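PDB 5A62: putative alpha/beta hydrolase FOLD protein from Candidatus Nitrososphaera gargensis, which probably hydrolyses carboxylic esters, as an archaeal carboxylesterase of the alpha/beta hydrolase fold. Local coordinates for residues 73-76 with 77-80; 145-148 with 149-153. One frame throughout, in Å; residues are numbered along the deposited sequence.

Contact 1: 73-76 with 77-80; sequences TMQD and LIDD
Gln75 and Asp79, one turn apart at the start of helix 74-87, are joined through their side chains: Gln75 NE2 donates to Asp79 OD1 at 3.0 Å. The donor lies 46° above the carboxylate plane, while the oxygen sits almost in the plane of the amide. With CG anti to the backbone N (chi1 -173°) and a bend at chi2 (64°), the Gln75 chain carries its amide forward toward Asp79, and Gln111 NE2, at the end of helix 100-111, donates to Gln75 OE1, holding the other side of the amide. The second oxygen, Asp79 OD2, faces Asp76 OD1 at 4.6 Å, and two waters lie between the carboxylates, each within hydrogen-bonding distance of both oxygens. Asp76 also turns its OD2 back to accept from Thr73 N at 3.0 Å, a nearly straight bond to the anti lone pair that ties down the N-cap residue. Beneath this polar face, main-chain bonds such as Ile78 N to Met74 O (3.0 Å) wind the first turn. On the buried face Met74 CE meets Leu77 CD1 at 4.1 Å, and Met74 and Ile78 pack on Met107. Acidic groups gathered at the N-terminal end probably gain from the helix dipole, and the waters would screen their mutual repulsion.

Contact 2: 145-148 with 149-153; sequences ITQG and MKALA
Gln147 and Ala151 make the apolar part of this contact, where the chain turns from helix 136-147 into helix 149-157. The Ala151 methyl lies 3.7 Å from Gln147 CB, and Gln147 OE1 also comes near it, at 3.8 Å from Ala151 CB. With CG anti to its carbonyl carbon (chi1 -57°), the glutamine then runs extended past the methyl. Polar links follow the main chain. Gly148, the N-cap residue, accepts from one turn ahead, Leu152 N to Gly148 O at 2.9 Å. A water spans the junction as well: it donates to Gln147 O at 2.7 Å and accepts from Ala151 N at 2.9 Å, joining the last carbonyl before the glycine to an amide in the first turn of the next helix. Gly148 itself leaves helical geometry with positive phi (95°), a backbone shape that has no room for a side chain beside the preceding carbonyl oxygen. Beyond the turn, the buried side chains of Met149 and Leu152 pack on Phe180 and Phe188 of helices 170-180 and 185-194. Gly148 thus breaks the helix and the water bridges the break: Gln147 O and Ala151 N are satisfied through it, and Gly148 O by Leu152 N.

Overall arrangement
Contact 1 comes first along the chain, at the start of helix 74-87, and contact 2 follows at the junction of helices 136-147 and 149-157; their centres are 26 Å apart, with nearest atoms about 15 Å apart and no touch between them. Helix 74-87 leads into strand 93-98 of the central sheet and packs against helix 100-111, which follows the probable nucleophile elbow around Ser99. Contact 2 lies instead in the run of helices between strands 116-122 and 212-218, the usual place of the lid in this fold. Both reach the second subunit: Thr73 and Gln75 pack on its Phe138, while Ile145 O accepts from its Lys68, so core and helical insertion both meet the partner chain.

Contact 1: 73-76 with 77-80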
loop_
_atom_site.group_PDB
_atom_site.type_symbol
_atom_site.label_atom_id
_atom_site.label_comp_id
_atom_site.label_asym_id
_atom_site.label_seq_id
_atom_site.Cartn_x
_atom_site.Cartn_y
_atom_site.Cartn_z
ATOM N N THR A 73 -4.861 -1.588 4.207
ATOM C CA THR A 73 -5.347 -2.113 2.925
ATOM C C THR A 73 -6.781 -1.698 2.768
ATOM O O THR A 73 -7.482 -1.266 3.709
ATOM C CB THR A 73 -5.275 -3.615 2.829
ATOM O OG1 THR A 73 -6.174 -4.201 3.806
ATOM C CG2 THR A 73 -3.863 -4.093 3.075
ATOM N N MET A 74 -7.307 -1.846 1.558
ATOM C CA MET A 74 -8.715 -1.620 1.358
ATOM C C MET A 74 -9.569 -2.441 2.295
ATOM O O MET A 74 -10.603 -1.952 2.769
ATOM C CB MET A 74 -9.139 -1.943 -0.081
ATOM C CG MET A 74 -8.661 -1.026 -1.191
ATOM S SD MET A 74 -8.907 0.728 -0.897
ATOM C CE MET A 74 -10.635 0.735 -0.826
ATOM N N GLN A 75 -9.179 -3.671 2.565
ATOM C CA GLN A 75 -9.949 -4.469 3.514
ATOM C C GLN A 75 -10.150 -3.837 4.833
ATOM O O GLN A 75 -11.209 -3.937 5.452
ATOM C CB GLN A 75 -9.316 -5.840 3.642
ATOM C CG GLN A 75 -10.149 -6.785 4.474
ATOM C CD GLN A 75 -11.485 -7.056 3.824
ATOM O OE1 GLN A 75 -11.551 -7.306 2.606
ATOM N NE2 GLN A 75 -12.545 -6.981 4.598
ATOM N N ASP A 76 -9.144 -3.104 5.317
ATOM C CA ASP A 76 -9.255 -2.377 6.558
ATOM C C ASP A 76 -10.340 -1.317 6.489
ATOM O O ASP A 76 -11.050 -1.121 7.452
ATOM C CB ASP A 76 -7.921 -1.795 6.961
ATOM C CG ASP A 76 -6.927 -2.869 7.285
ATOM O OD1 ASP A 76 -7.218 -3.719 8.178
ATOM O OD2 ASP A 76 -5.809 -2.870 6.708
ATOM N N LEU A 77 -10.440 -0.615 5.386
ATOM C CA LEU A 77 -11.505 0.360 5.200
ATOM C C LEU A 77 -12.890 -0.323 5.147
ATOM O O LEU A 77 -13.875 0.214 5.652
ATOM C CB LEU A 77 -11.336 1.194 3.921
ATOM C CG LEU A 77 -10.088 2.051 3.900
ATOM C CD1 LEU A 77 -10.032 2.877 2.644
ATOM C CD2 LEU A 77 -9.931 2.981 5.100
ATOM N N ILE A 78 -12.966 -1.487 4.590
ATOM C CA ILE A 78 -14.255 -2.192 4.560
ATOM C C ILE A 78 -14.619 -2.577 5.958
ATOM O O ILE A 78 -15.784 -2.437 6.354
ATOM C CB ILE A 78 -14.187 -3.433 3.645
ATOM C CG1 ILE A 78 -13.580 -3.173 2.279
ATOM C CG2 ILE A 78 -15.589 -4.051 3.513
ATOM C CD1 ILE A 78 -14.027 -1.901 1.601
ATOM N N ASP A 79 -13.649 -3.050 6.728
ATOM C CA ASP A 79 -13.908 -3.418 8.120
ATOM C C ASP A 79 -14.315 -2.185 8.927
ATOM O O ASP A 79 -15.233 -2.301 9.764
ATOM C CB ASP A 79 -12.690 -4.093 8.698
ATOM C CG ASP A 79 -12.371 -5.422 8.064
ATOM O OD1 ASP A 79 -13.175 -6.032 7.388
ATOM O OD2 ASP A 79 -11.227 -5.877 8.366
ATOM N N ASP A 80 -13.755 -1.029 8.681
ATOM C CA ASP A 80 -14.196 0.189 9.385
ATOM C C ASP A 80 -15.627 0.444 9.109
ATOM O O ASP A 80 -16.411 0.838 10.002
ATOM C CB ASP A 80 -13.391 1.424 8.902
ATOM C CG ASP A 80 -11.898 1.411 9.285
ATOM O OD1 ASP A 80 -11.498 0.658 10.221
ATOM O OD2 ASP A 80 -11.167 2.176 8.600
HETATM O O HOH W 1 -9.313 -4.102 9.810
HETATM O O HOH W 2 -8.760 -5.997 7.523
#

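Contact 2: 145-148 with 149-153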
loop_
_atom_site.group_PDB
_atom_site.type_symbol
_atom_site.label_atom_id
_atom_site.label_comp_id
_atom_site.label_asym_id
_atom_site.label_seq_id
_atom_site.Cartn_x
_atom_site.Cartn_y
_atom_site.Cartn_z
ATOM N N ILE A 145 3.815 15.644 1.330
ATOM C CA ILE A 145 4.832 15.414 2.345
ATOM C C ILE A 145 5.807 16.598 2.491
ATOM O O ILE A 145 6.143 16.961 3.630
ATOM C CB ILE A 145 5.576 14.100 2.046
ATOM C CG1 ILE A 145 4.607 12.958 2.164
ATOM C CG2 ILE A 145 6.745 13.889 3.063
ATOM C CD1 ILE A 145 5.096 11.681 1.446
ATOM N N THR A 146 6.220 17.126 1.366
ATOM C CA THR A 146 7.275 18.154 1.387
ATOM C C THR A 146 6.692 19.546 1.668
ATOM O O THR A 146 7.307 20.349 2.399
ATOM C CB THR A 146 8.106 18.096 0.115
ATOM O OG1 THR A 146 7.316 18.291 -1.051
ATOM C CG2 THR A 146 8.771 16.762 0.038
ATOM N N GLN A 147 5.510 19.829 1.141
ATOM C CA GLN A 147 4.923 21.195 1.119
ATOM C C GLN A 147 3.623 21.310 1.886
ATOM O O GLN A 147 3.256 22.430 2.270
ATOM C CB GLN A 147 4.680 21.688 -0.278
ATOM C CG GLN A 147 5.886 21.725 -1.229
ATOM C CD GLN A 147 5.575 22.517 -2.499
ATOM O OE1 GLN A 147 5.029 23.633 -2.426
ATOM N NE2 GLN A 147 5.914 21.984 -3.643
ATOM N N GLY A 148 2.922 20.200 2.131
ATOM C CA GLY A 148 1.703 20.181 2.818
ATOM C C GLY A 148 0.458 20.224 1.960
ATOM O O GLY A 148 0.477 20.379 0.762
ATOM N N MET A 149 -0.674 20.014 2.632
ATOM C CA MET A 149 -1.943 19.882 1.973
ATOM C C MET A 149 -2.514 21.162 1.377
ATOM O O MET A 149 -3.170 21.144 0.358
ATOM C CB MET A 149 -2.987 19.240 2.911
ATOM C CG MET A 149 -2.580 17.802 3.349
ATOM S SD MET A 149 -2.232 16.665 1.983
ATOM C CE MET A 149 -3.861 16.274 1.544
ATOM N N LYS A 150 -2.256 22.297 2.034
ATOM C CA LYS A 150 -2.727 23.553 1.444
ATOM C C LYS A 150 -1.988 23.800 0.116
ATOM O O LYS A 150 -2.597 24.173 -0.880
ATOM C CB LYS A 150 -2.524 24.709 2.412
ATOM C CG LYS A 150 -3.350 24.663 3.696
ATOM C CD LYS A 150 -3.117 25.958 4.488
ATOM C CE LYS A 150 -3.580 25.930 5.946
ATOM N NZ LYS A 150 -4.945 25.355 6.146
ATOM N N ALA A 151 -0.671 23.534 0.099
ATOM C CA ALA A 151 0.079 23.633 -1.143
ATOM C C ALA A 151 -0.368 22.653 -2.180
ATOM O O ALA A 151 -0.551 22.993 -3.351
ATOM C CB ALA A 151 1.558 23.480 -0.911
ATOM N N LEU A 152 -0.652 21.429 -1.741
ATOM C CA LEU A 152 -1.126 20.464 -2.679
ATOM C C LEU A 152 -2.449 20.923 -3.317
ATOM O O LEU A 152 -2.639 20.796 -4.543
ATOM C CB LEU A 152 -1.238 19.076 -2.059
ATOM C CG LEU A 152 -1.870 18.004 -2.941
ATOM C CD1 LEU A 152 -1.149 17.813 -4.246
ATOM C CD2 LEU A 152 -1.925 16.677 -2.185
ATOM N N ALA A 153 -3.368 21.438 -2.531
ATOM C CA ALA A 153 -4.597 21.913 -3.119
ATOM C C ALA A 153 -4.338 22.996 -4.172
ATOM O O ALA A 153 -4.966 23.007 -5.209
ATOM C CB ALA A 153 -5.558 22.449 -2.061
HETATM O O HOH W 3 0.878 23.608 2.593
#